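Local coordinates for protein exotoxin 6 (Staphylococcus aureus subsp. aureus Mu50, PDB 4ZYS) that belongs to the staphylococcal superantigen-like exotoxins and probably acts as a secreted virulence factor, possibly by binding sugars, at residues I51-V54 against G55-D59; Q173-K177 against E178-D182; Y32-G36 against K37-D41; L133-R136 against L137-A141. One frame throughout, in Å; residues are numbered along the deposited sequence.

Contact 1 (I51-V54 against G55-D59)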
loop_
_atom_site.group_PDB
_atom_site.type_symbol
_atom_site.label_atom_id
_atom_site.label_comp_id
_atom_site.label_asym_id
_atom_site.label_seq_id
_atom_site.Cartn_x
_atom_site.Cartn_y
_atom_site.Cartn_z
ATOM N N ILE A 51 -13.769 4.766 -1.349
ATOM C CA ILE A 51 -12.407 4.635 -1.832
ATOM C C ILE A 51 -12.275 5.195 -3.244
ATOM O O ILE A 51 -12.957 4.728 -4.158
ATOM C CB ILE A 51 -11.936 3.146 -1.799
ATOM C CG1 ILE A 51 -12.246 2.439 -0.453
ATOM C CG2 ILE A 51 -10.452 3.028 -2.185
ATOM C CD1 ILE A 51 -12.148 0.864 -0.480
ATOM N N SER A 52 -11.337 6.134 -3.435
ATOM C CA SER A 52 -11.023 6.664 -4.764
ATOM C C SER A 52 -10.255 5.642 -5.587
ATOM O O SER A 52 -9.255 5.087 -5.121
ATOM C CB SER A 52 -10.192 7.935 -4.657
ATOM O OG SER A 52 -11.008 9.000 -4.217
ATOM N N LEU A 53 -10.735 5.405 -6.804
ATOM C CA LEU A 53 -10.113 4.574 -7.832
ATOM C C LEU A 53 -9.548 5.554 -8.845
ATOM O O LEU A 53 -10.202 5.934 -9.827
ATOM C CB LEU A 53 -11.106 3.583 -8.466
ATOM C CG LEU A 53 -11.851 2.627 -7.546
ATOM C CD1 LEU A 53 -12.931 1.909 -8.316
ATOM C CD2 LEU A 53 -10.896 1.600 -6.916
ATOM N N VAL A 54 -8.364 6.045 -8.531
ATOM C CA VAL A 54 -7.682 7.030 -9.355
ATOM C C VAL A 54 -6.445 6.331 -9.946
ATOM O O VAL A 54 -5.740 5.623 -9.236
ATOM C CB VAL A 54 -7.403 8.325 -8.538
ATOM C CG1 VAL A 54 -6.197 8.199 -7.603
ATOM C CG2 VAL A 54 -7.301 9.546 -9.442
ATOM N N GLY A 55 -6.281 6.420 -11.258
ATOM C CA GLY A 55 -5.180 5.749 -11.935
ATOM C C GLY A 55 -5.611 4.541 -12.741
ATOM O O GLY A 55 -6.547 4.631 -13.540
ATOM N N SER A 56 -4.929 3.404 -12.538
ATOM C CA SER A 56 -5.175 2.173 -13.287
ATOM C C SER A 56 -6.456 1.463 -12.820
ATOM O O SER A 56 -7.253 1.021 -13.660
ATOM C CB SER A 56 -3.977 1.230 -13.173
ATOM O OG SER A 56 -4.023 0.477 -11.972
ATOM N N ASP A 57 -6.637 1.370 -11.474
ATOM C CA ASP A 57 -7.747 0.721 -10.761
ATOM C C ASP A 57 -9.119 1.246 -11.202
ATOM O O ASP A 57 -10.134 0.581 -10.981
ATOM C CB ASP A 57 -7.575 0.854 -9.234
ATOM C CG ASP A 57 -7.425 2.259 -8.640
ATOM O OD1 ASP A 57 -7.099 3.206 -9.400
ATOM O OD2 ASP A 57 -7.583 2.400 -7.410
ATOM N N LYS A 58 -9.115 2.392 -11.894
ATOM C CA LYS A 58 -10.258 3.086 -12.478
ATOM C C LYS A 58 -11.049 2.182 -13.457
ATOM O O LYS A 58 -12.290 2.204 -13.453
ATOM C CB LYS A 58 -9.740 4.329 -13.222
ATOM C CG LYS A 58 -10.741 5.450 -13.361
ATOM C CD LYS A 58 -10.153 6.609 -14.119
ATOM C CE LYS A 58 -11.240 7.536 -14.586
ATOM N NZ LYS A 58 -10.695 8.716 -15.308
ATOM N N ASP A 59 -10.337 1.372 -14.262
ATOM C CA ASP A 59 -10.973 0.523 -15.270
ATOM C C ASP A 59 -10.909 -0.986 -14.920
ATOM O O ASP A 59 -11.421 -1.811 -15.677
ATOM C CB ASP A 59 -10.329 0.810 -16.642
ATOM C CG ASP A 59 -10.307 2.299 -16.997
ATOM O OD1 ASP A 59 -11.397 2.922 -17.031
ATOM O OD2 ASP A 59 -9.192 2.845 -17.221
#
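The carbonyl of Ser-52 is the first group to come near Asp-57, but its O stays 3.9 Å from Asp-57 OD2, close to the limit of contact. One residue on, Leu-53 is met more fully. Its CA lies 3.4 Å from Asp-57 OD2, and its CD2 methyl is equally near that oxygen, so a single carboxylate oxygen rests against both the backbone and the tip of one branch. CD1 keeps to the other end of the aspartate, at 4.1 Å from Asp-57 O. On the backbone side, Leu-53 O touches Lys-58 CG at 3.6 Å; beyond CG the lysine chain is extended and leads away.

This is where the chain leaves strand 47-52 of the OB-fold domain, hydrogen-bonded on one side to strand 37-44 and on the other to strand 84-92, for the loop before strand 64-67. Residues 56-58 take helical backbone angles, and Asp-59 N bonds back to Ser-56 O, curling the chain so that Asp-57 returns to Leu-53 and Val-54.

Val-54 presents its backbone to the aspartate, while its isopropyl group heads off toward Ile-87 and Glu-178. Asp-57 CG stands between its own backbone N and carbonyl carbon (chi1 56°), which brings OD1 close to both Val-54 N and Val-54 O. OD1 is 3.2 Å from Val-54 N, at an angle too poor for a bond, and 2.8 Å from Val-54 O. Two acceptors this close would normally repel, so the carboxyl may carry a proton, though the coordinates do not settle it. Gly-55 follows with phi 107° and psi -130°, a backbone region essentially confined to glycine.

Contact 2 (Q173-K177 against E178-D182)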
loop_
_atom_site.group_PDB
_atom_site.type_symbol
_atom_site.label_atom_id
_atom_site.label_comp_id
_atom_site.label_asym_id
_atom_site.label_seq_id
_atom_site.Cartn_x
_atom_site.Cartn_y
_atom_site.Cartn_z
ATOM N N GLN A 173 8.882 11.038 0.404
ATOM C CA GLN A 173 7.529 11.503 0.039
ATOM C C GLN A 173 6.539 10.439 0.356
ATOM O O GLN A 173 6.936 9.274 0.371
ATOM C CB GLN A 173 7.430 11.808 -1.486
ATOM C CG GLN A 173 8.383 12.870 -2.044
ATOM C CD GLN A 173 8.122 14.266 -1.514
ATOM O OE1 GLN A 173 6.990 14.636 -1.170
ATOM N NE2 GLN A 173 9.169 15.080 -1.468
ATOM N N LYS A 174 5.238 10.779 0.497
ATOM C CA LYS A 174 4.201 9.737 0.557
ATOM C C LYS A 174 4.185 9.065 -0.815
ATOM O O LYS A 174 4.604 9.701 -1.785
ATOM C CB LYS A 174 2.801 10.321 0.853
ATOM C CG LYS A 174 2.601 10.932 2.243
ATOM C CD LYS A 174 1.139 11.089 2.590
ATOM C CE LYS A 174 0.417 12.248 1.957
ATOM N NZ LYS A 174 -1.048 12.172 2.219
ATOM N N LEU A 175 3.676 7.828 -0.939
ATOM C CA LEU A 175 3.531 7.185 -2.254
ATOM C C LEU A 175 2.581 8.025 -3.112
ATOM O O LEU A 175 1.619 8.582 -2.559
ATOM C CB LEU A 175 2.969 5.765 -2.076
ATOM C CG LEU A 175 2.630 4.945 -3.327
ATOM C CD1 LEU A 175 3.865 4.637 -4.131
ATOM C CD2 LEU A 175 1.909 3.651 -2.943
ATOM N N GLU A 176 2.870 8.162 -4.440
ATOM C CA GLU A 176 2.026 8.917 -5.394
ATOM C C GLU A 176 0.609 8.351 -5.343
ATOM O O GLU A 176 0.434 7.128 -5.410
ATOM C CB GLU A 176 2.590 8.827 -6.826
ATOM C CG GLU A 176 3.909 9.541 -7.024
ATOM C CD GLU A 176 5.191 8.753 -6.799
ATOM O OE1 GLU A 176 5.150 7.671 -6.167
ATOM O OE2 GLU A 176 6.256 9.247 -7.238
ATOM N N LYS A 177 -0.385 9.222 -5.187
ATOM C CA LYS A 177 -1.791 8.849 -5.085
ATOM C C LYS A 177 -2.204 7.893 -6.228
ATOM O O LYS A 177 -2.842 6.880 -5.944
ATOM C CB LYS A 177 -2.680 10.093 -5.034
ATOM C CG LYS A 177 -2.695 10.749 -3.652
ATOM C CD LYS A 177 -3.652 11.936 -3.627
ATOM C CE LYS A 177 -3.257 13.008 -2.631
ATOM N NZ LYS A 177 -3.534 12.623 -1.217
ATOM N N GLU A 178 -1.718 8.151 -7.479
ATOM C CA GLU A 178 -1.972 7.319 -8.664
ATOM C C GLU A 178 -1.441 5.881 -8.527
ATOM O O GLU A 178 -1.942 4.981 -9.202
ATOM C CB GLU A 178 -1.337 7.951 -9.910
ATOM C CG GLU A 178 -2.108 9.134 -10.441
ATOM C CD GLU A 178 -3.383 8.834 -11.203
ATOM O OE1 GLU A 178 -3.285 8.420 -12.380
ATOM O OE2 GLU A 178 -4.476 9.096 -10.651
ATOM N N ARG A 179 -0.397 5.680 -7.700
ATOM C CA ARG A 179 0.248 4.380 -7.542
ATOM C C ARG A 179 -0.380 3.555 -6.423
ATOM O O ARG A 179 -0.146 2.347 -6.356
ATOM C CB ARG A 179 1.748 4.558 -7.309
ATOM C CG ARG A 179 2.462 5.113 -8.528
ATOM C CD ARG A 179 3.902 5.412 -8.204
ATOM N NE ARG A 179 4.690 4.192 -8.230
ATOM C CZ ARG A 179 5.882 4.046 -7.665
ATOM N NH1 ARG A 179 6.432 5.046 -6.984
ATOM N NH2 ARG A 179 6.540 2.904 -7.787
HETATM N N MSE A 180 -1.234 4.190 -5.590
HETATM C CA MSE A 180 -1.922 3.516 -4.487
HETATM C C MSE A 180 -2.927 2.508 -5.026
HETATM O O MSE A 180 -3.224 1.521 -4.359
HETATM C CB MSE A 180 -2.597 4.526 -3.550
HETATM C CG MSE A 180 -1.580 5.270 -2.686
HETATM SE SE MSE A 180 -2.470 6.638 -1.645
HETATM C CE MSE A 180 -0.977 7.402 -0.904
ATOM N N GLY A 181 -3.396 2.731 -6.242
ATOM C CA GLY A 181 -4.322 1.814 -6.904
ATOM C C GLY A 181 -3.647 0.836 -7.837
ATOM O O GLY A 181 -4.330 0.026 -8.473
ATOM N N ASP A 182 -2.295 0.895 -7.933
ATOM C CA ASP A 182 -1.520 -0.029 -8.768
ATOM C C ASP A 182 -1.235 -1.288 -7.994
ATOM O O ASP A 182 -0.974 -1.233 -6.795
ATOM C CB ASP A 182 -0.220 0.613 -9.269
ATOM C CG ASP A 182 -0.438 1.726 -10.280
ATOM O OD1 ASP A 182 -1.575 1.862 -10.777
ATOM O OD2 ASP A 182 0.531 2.474 -10.559
#
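Glu-176 and Arg-179 form a salt bridge, with Arg-179 NH1 donating to Glu-176 OE1 at 3.0 Å and an N-H...O angle of 164°. The oxygen lies nearly in the guanidinium plane but is itself met from above the carboxylate plane, the two planes being 60° apart. The chains run side by side in the same direction, and Arg-179 CD touches the same OE1 at 3.3 Å; a bend at chi3 (80°) turns the guanidinium toward it. Arg-179 NH2 has its own partner, Thr-168 O. On the backbone, Arg-179 N bonds to Glu-176 O at 2.8 Å and Met-180 N to Lys-177 O at 3.2 Å.

These bonds wind a helix-like turn that runs on, sharing Arg-179 and Met-180, into a type I turn from Arg-179 to Asp-182, within the loop joining strands 166-170 and 183-185 of the beta-grasp domain. Met-180 also pairs by backbone with Gly-89 of the OB-fold domain.

Leu-175 packs against both side chains. It crosses Arg-179 at about a right angle, with CD1 over one guanidinium face and 3.8 Å from Arg-179 CB. It runs counter to Met-180, a selenomethionine here; Leu-175 CD2 touches Met-180 CG at 3.9 Å, while the Met-180 CE methyl reaches Leu-175 O at 3.3 Å.

Contact 3 (Y32-G36 against K37-D41)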
loop_
_atom_site.group_PDB
_atom_site.type_symbol
_atom_site.label_atom_id
_atom_site.label_comp_id
_atom_site.label_asym_id
_atom_site.label_seq_id
_atom_site.Cartn_x
_atom_site.Cartn_y
_atom_site.Cartn_z
ATOM N N TYR A 32 -18.794 3.218 -8.702
ATOM C CA TYR A 32 -19.602 4.258 -9.373
ATOM C C TYR A 32 -18.720 5.429 -9.805
ATOM O O TYR A 32 -17.556 5.517 -9.420
ATOM C CB TYR A 32 -20.772 4.765 -8.477
ATOM C CG TYR A 32 -20.322 5.335 -7.142
ATOM C CD1 TYR A 32 -20.083 4.503 -6.054
ATOM C CD2 TYR A 32 -20.069 6.699 -6.990
ATOM C CE1 TYR A 32 -19.595 5.006 -4.854
ATOM C CE2 TYR A 32 -19.565 7.214 -5.794
ATOM C CZ TYR A 32 -19.365 6.364 -4.715
ATOM O OH TYR A 32 -18.904 6.820 -3.497
ATOM N N THR A 33 -19.294 6.320 -10.610
ATOM C CA THR A 33 -18.655 7.546 -11.060
ATOM C C THR A 33 -19.487 8.703 -10.539
ATOM O O THR A 33 -20.705 8.725 -10.705
ATOM C CB THR A 33 -18.472 7.581 -12.576
ATOM O OG1 THR A 33 -17.881 6.357 -13.001
ATOM C CG2 THR A 33 -17.615 8.754 -13.023
ATOM N N GLU A 34 -18.816 9.635 -9.876
ATOM C CA GLU A 34 -19.387 10.830 -9.265
ATOM C C GLU A 34 -18.583 12.046 -9.718
ATOM O O GLU A 34 -17.388 12.131 -9.424
ATOM C CB GLU A 34 -19.359 10.682 -7.735
ATOM C CG GLU A 34 -19.897 11.866 -6.958
ATOM C CD GLU A 34 -21.403 11.862 -6.879
ATOM O OE1 GLU A 34 -21.946 11.135 -6.017
ATOM O OE2 GLU A 34 -22.042 12.573 -7.689
ATOM N N LYS A 35 -19.243 12.970 -10.449
ATOM C CA LYS A 35 -18.677 14.207 -11.009
ATOM C C LYS A 35 -17.366 13.892 -11.769
ATOM O O LYS A 35 -16.314 14.491 -11.503
ATOM C CB LYS A 35 -18.478 15.276 -9.912
ATOM C CG LYS A 35 -19.789 15.814 -9.319
ATOM C CD LYS A 35 -19.598 16.383 -7.920
ATOM C CE LYS A 35 -20.815 17.143 -7.451
ATOM N NZ LYS A 35 -20.541 17.924 -6.214
ATOM N N GLY A 36 -17.452 12.899 -12.656
ATOM C CA GLY A 36 -16.349 12.438 -13.494
ATOM C C GLY A 36 -15.243 11.665 -12.807
ATOM O O GLY A 36 -14.216 11.379 -13.441
ATOM N N LYS A 37 -15.435 11.293 -11.523
ATOM C CA LYS A 37 -14.411 10.572 -10.752
ATOM C C LYS A 37 -14.915 9.203 -10.260
ATOM O O LYS A 37 -16.044 9.103 -9.785
ATOM C CB LYS A 37 -13.933 11.428 -9.559
ATOM C CG LYS A 37 -13.030 12.589 -9.953
ATOM C CD LYS A 37 -13.018 13.676 -8.874
ATOM C CE LYS A 37 -12.264 14.927 -9.282
ATOM N NZ LYS A 37 -12.987 15.728 -10.313
ATOM N N ASP A 38 -14.061 8.161 -10.356
ATOM C CA ASP A 38 -14.408 6.793 -9.933
ATOM C C ASP A 38 -14.107 6.501 -8.456
ATOM O O ASP A 38 -13.056 6.883 -7.940
ATOM C CB ASP A 38 -13.719 5.754 -10.812
ATOM C CG ASP A 38 -14.286 5.651 -12.217
ATOM O OD1 ASP A 38 -15.118 6.516 -12.594
ATOM O OD2 ASP A 38 -13.889 4.721 -12.949
ATOM N N TYR A 39 -15.073 5.815 -7.794
ATOM C CA TYR A 39 -15.094 5.416 -6.375
ATOM C C TYR A 39 -15.687 4.035 -6.198
ATOM O O TYR A 39 -16.453 3.595 -7.036
ATOM C CB TYR A 39 -15.947 6.397 -5.523
ATOM C CG TYR A 39 -15.542 7.841 -5.634
ATOM C CD1 TYR A 39 -14.493 8.350 -4.881
ATOM C CD2 TYR A 39 -16.221 8.711 -6.480
ATOM C CE1 TYR A 39 -14.098 9.682 -4.995
ATOM C CE2 TYR A 39 -15.856 10.057 -6.578
ATOM C CZ TYR A 39 -14.791 10.537 -5.835
ATOM O OH TYR A 39 -14.410 11.852 -5.936
ATOM N N ILE A 40 -15.392 3.392 -5.077
ATOM C CA ILE A 40 -15.963 2.119 -4.665
ATOM C C ILE A 40 -16.306 2.263 -3.176
ATOM O O ILE A 40 -15.459 2.699 -2.393
ATOM C CB ILE A 40 -15.078 0.867 -5.003
ATOM C CG1 ILE A 40 -15.786 -0.451 -4.676
ATOM C CG2 ILE A 40 -13.676 0.896 -4.380
ATOM C CD1 ILE A 40 -15.480 -1.623 -5.713
ATOM N N ASP A 41 -17.577 1.979 -2.817
ATOM C CA ASP A 41 -18.080 2.031 -1.437
ATOM C C ASP A 41 -18.041 0.640 -0.833
ATOM O O ASP A 41 -18.437 -0.306 -1.497
ATOM C CB ASP A 41 -19.524 2.569 -1.380
ATOM C CG ASP A 41 -19.692 4.054 -1.568
ATOM O OD1 ASP A 41 -18.670 4.781 -1.550
ATOM O OD2 ASP A 41 -20.837 4.490 -1.801
HETATM O O HOH W 1 -16.198 13.706 -7.031
HETATM O O HOH W 2 -14.148 8.918 -14.593
#
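Tyr-32 pairs with Tyr-39 in the beta hairpin of strands 27-34 and 37-44, a two-residue hairpin of the OB-fold domain closed by a type I' turn from Glu-34 to Lys-37. Both turn residues have positive phi: Lys-35 at 50° and Gly-36 at 72°. The backbone bonds come in two antiparallel hydrogen-bonded pairs, Tyr-32 with Tyr-39 and Glu-34 with Lys-37. Between them Thr-33 and Asp-38 form a non-hydrogen-bonded pair.

Aromatic and apolar contacts lie on the face of the sheet that bears the tyrosines. Tyr-32 CG is placed between its backbone N and carbonyl carbon (chi1 58°), which swings the ring across to the partner strand. Tyr-39 CB then sits over the ring face in a CH-pi contact, 3.9 Å from the centroid and nearest to Tyr-32 CZ at 3.5 Å. The two rings meet obliquely, with centroids 5.7 Å apart. Glu-34 CB extends the patch, touching Tyr-39 CE2 at 3.7 Å.

Polar side-chain bonds occur on both faces. Tyr-32 OH donates to Asp-41 OD1 at 2.8 Å, meeting it on the syn side though well out of the carboxylate plane; the same hydroxyl bonds to Gln-50 NE2, and Asp-41 OD2 to Tyr-48 OH. On the opposite face Thr-33 OG1 donates to Asp-38 OD1 from above the carboxylate plane, and Lys-31 NZ forms a salt bridge with Asp-38 OD2.

Two waters tie turn carbonyls to side chains of strand 37-44. One joins Glu-34 O to Tyr-39 OH; another donates to Gly-36 O at 2.7 Å and to Asp-38 OD1 at 3.3 Å.

Contact 4 (L133-R136 against L137-A141)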
loop_
_atom_site.group_PDB
_atom_site.type_symbol
_atom_site.label_atom_id
_atom_site.label_comp_id
_atom_site.label_asym_id
_atom_site.label_seq_id
_atom_site.Cartn_x
_atom_site.Cartn_y
_atom_site.Cartn_z
ATOM N N LEU A 133 2.045 -2.657 0.159
ATOM C CA LEU A 133 3.479 -2.901 0.272
ATOM C C LEU A 133 4.172 -1.660 0.804
ATOM O O LEU A 133 5.038 -1.774 1.655
ATOM C CB LEU A 133 4.085 -3.324 -1.081
ATOM C CG LEU A 133 3.728 -4.726 -1.539
ATOM C CD1 LEU A 133 3.789 -4.840 -3.034
ATOM C CD2 LEU A 133 4.597 -5.769 -0.857
ATOM N N ASP A 134 3.769 -0.481 0.329
ATOM C CA ASP A 134 4.345 0.803 0.745
ATOM C C ASP A 134 4.138 1.020 2.247
ATOM O O ASP A 134 5.118 1.217 2.961
ATOM C CB ASP A 134 3.738 1.957 -0.069
ATOM C CG ASP A 134 4.133 3.343 0.383
ATOM O OD1 ASP A 134 5.329 3.691 0.255
ATOM O OD2 ASP A 134 3.240 4.104 0.784
ATOM N N TYR A 135 2.899 0.872 2.728
ATOM C CA TYR A 135 2.588 1.060 4.129
ATOM C C TYR A 135 3.321 0.068 5.024
ATOM O O TYR A 135 3.906 0.483 6.024
ATOM C CB TYR A 135 1.071 0.965 4.378
ATOM C CG TYR A 135 0.708 1.238 5.824
ATOM C CD1 TYR A 135 0.729 0.223 6.769
ATOM C CD2 TYR A 135 0.317 2.504 6.235
ATOM C CE1 TYR A 135 0.411 0.468 8.103
ATOM C CE2 TYR A 135 0.002 2.766 7.569
ATOM C CZ TYR A 135 0.043 1.740 8.498
ATOM O OH TYR A 135 -0.265 1.958 9.815
ATOM N N ARG A 136 3.212 -1.236 4.717
ATOM C CA ARG A 136 3.779 -2.300 5.551
ATOM C C ARG A 136 5.316 -2.256 5.584
ATOM O O ARG A 136 5.910 -2.561 6.623
ATOM C CB ARG A 136 3.289 -3.684 5.096
ATOM C CG ARG A 136 1.780 -3.904 5.273
ATOM C CD ARG A 136 1.387 -3.930 6.755
ATOM N NE ARG A 136 -0.009 -4.315 6.944
ATOM C CZ ARG A 136 -0.712 -4.051 8.036
ATOM N NH1 ARG A 136 -0.176 -3.350 9.029
ATOM N NH2 ARG A 136 -1.960 -4.457 8.133
ATOM N N LEU A 137 5.959 -1.857 4.485
ATOM C CA LEU A 137 7.419 -1.792 4.495
ATOM C C LEU A 137 7.895 -0.550 5.292
ATOM O O LEU A 137 8.848 -0.638 6.064
ATOM C CB LEU A 137 7.987 -1.821 3.071
ATOM C CG LEU A 137 7.812 -3.175 2.323
ATOM C CD1 LEU A 137 7.980 -2.999 0.827
ATOM C CD2 LEU A 137 8.718 -4.251 2.873
ATOM N N ARG A 138 7.185 0.567 5.155
ATOM C CA ARG A 138 7.492 1.788 5.896
ATOM C C ARG A 138 7.216 1.563 7.390
ATOM O O ARG A 138 8.006 2.024 8.187
ATOM C CB ARG A 138 6.704 2.996 5.330
ATOM C CG ARG A 138 7.181 3.414 3.919
ATOM C CD ARG A 138 6.834 4.847 3.617
ATOM N NE ARG A 138 6.674 5.080 2.177
ATOM C CZ ARG A 138 6.853 6.252 1.573
ATOM N NH1 ARG A 138 7.245 7.312 2.265
ATOM N NH2 ARG A 138 6.640 6.373 0.271
ATOM N N GLU A 139 6.176 0.787 7.753
ATOM C CA GLU A 139 5.814 0.419 9.139
ATOM C C GLU A 139 6.955 -0.333 9.839
ATOM O O GLU A 139 7.286 -0.012 10.977
ATOM C CB GLU A 139 4.541 -0.450 9.136
ATOM C CG GLU A 139 4.044 -0.871 10.512
ATOM C CD GLU A 139 2.752 -1.659 10.472
ATOM O OE1 GLU A 139 2.619 -2.540 9.590
ATOM O OE2 GLU A 139 1.874 -1.398 11.326
ATOM N N ARG A 140 7.547 -1.313 9.148
ATOM C CA ARG A 140 8.677 -2.129 9.598
ATOM C C ARG A 140 9.923 -1.226 9.788
ATOM O O ARG A 140 10.556 -1.289 10.836
ATOM C CB ARG A 140 8.907 -3.233 8.543
ATOM C CG ARG A 140 10.017 -4.245 8.796
ATOM C CD ARG A 140 9.639 -5.416 9.675
ATOM N NE ARG A 140 8.470 -6.194 9.233
ATOM C CZ ARG A 140 8.531 -7.365 8.612
ATOM N NH1 ARG A 140 9.703 -7.892 8.284
ATOM N NH2 ARG A 140 7.420 -8.023 8.322
ATOM N N ALA A 141 10.237 -0.349 8.803
ATOM C CA ALA A 141 11.354 0.601 8.860
ATOM C C ALA A 141 11.194 1.614 10.021
ATOM O O ALA A 141 12.188 1.985 10.638
ATOM C CB ALA A 141 11.465 1.344 7.542
HETATM O O HOH W 3 -0.870 0.195 11.792
HETATM O O HOH W 4 2.555 1.713 11.829
HETATM O O HOH W 5 4.736 -3.936 8.626
#
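Leu-137 packs back on Leu-133 one turn earlier in the helix 130-145, its CG 3.2 Å from Leu-133 O and its CD1 4.3 Å from Leu-133 CB. This is the tight side of the contact, where the helix of the beta-grasp domain lies against its sheet: Leu-133 touches Ile-159, and Leu-137 touches Leu-107 and Ile-157. Asp-134 and Arg-138 are buried as well. The arginine, extended from CG to NE, presents the NE/NH2 edge of its guanidinium, NE and NH2 both closing on Asp-134 OD1 at 2.7 and 3.0 Å. The carboxylate stands almost perpendicular to the guanidinium, at 86°; NH2 uses the syn lone pair of OD1, while NE comes from above the carboxylate plane.

Arg-136 and Glu-139 make up the looser, hydrated side, both partly exposed. They run alongside each other, their flat groups only 16° apart, and a single bond from Arg-136 NH1 to Glu-139 OE1 (3.0 Å) joins them. Waters add to it: one molecule donates to both Glu-139 OE1 and Arg-136 O, and another links Glu-139 OE2 to Tyr-135 OH, lying at the edge of the tyrosine ring.

Asp-134 OD2 is hydrogen-bonded to Tyr-17 OH, and Arg-138 NH1 to Gln-173 O and Tyr-148 OH. With both its oxygens held, the buried carboxylate is probably ionised and its charge balanced by the arginine, whereas the charge of the Arg-136/Glu-139 pair is probably screened in part by the waters on Glu-139.

In the fold
Along the chain the four contacts come in series, contact 3, contact 1, contact 4, contact 2, and none nests in or crosses another. Contact 3 closes the hairpin of strands 27-34 and 37-44. Contact 1 curls the chain after the neighbouring strand 47-52, joined to contact 3 through Ile-51 N to Ile-40 O and Leu-53 N to Asp-38 O. Contact 4 is a helix segment of the beta-grasp domain, its centre about 28 Å from that of contact 3. Contact 2 turns the chain ahead of strand 183-185 and touches both domains, resting Leu-175 on Asp-134 of contact 4 and joining Asp-182 OD1 to Ser-56 OG of contact 1.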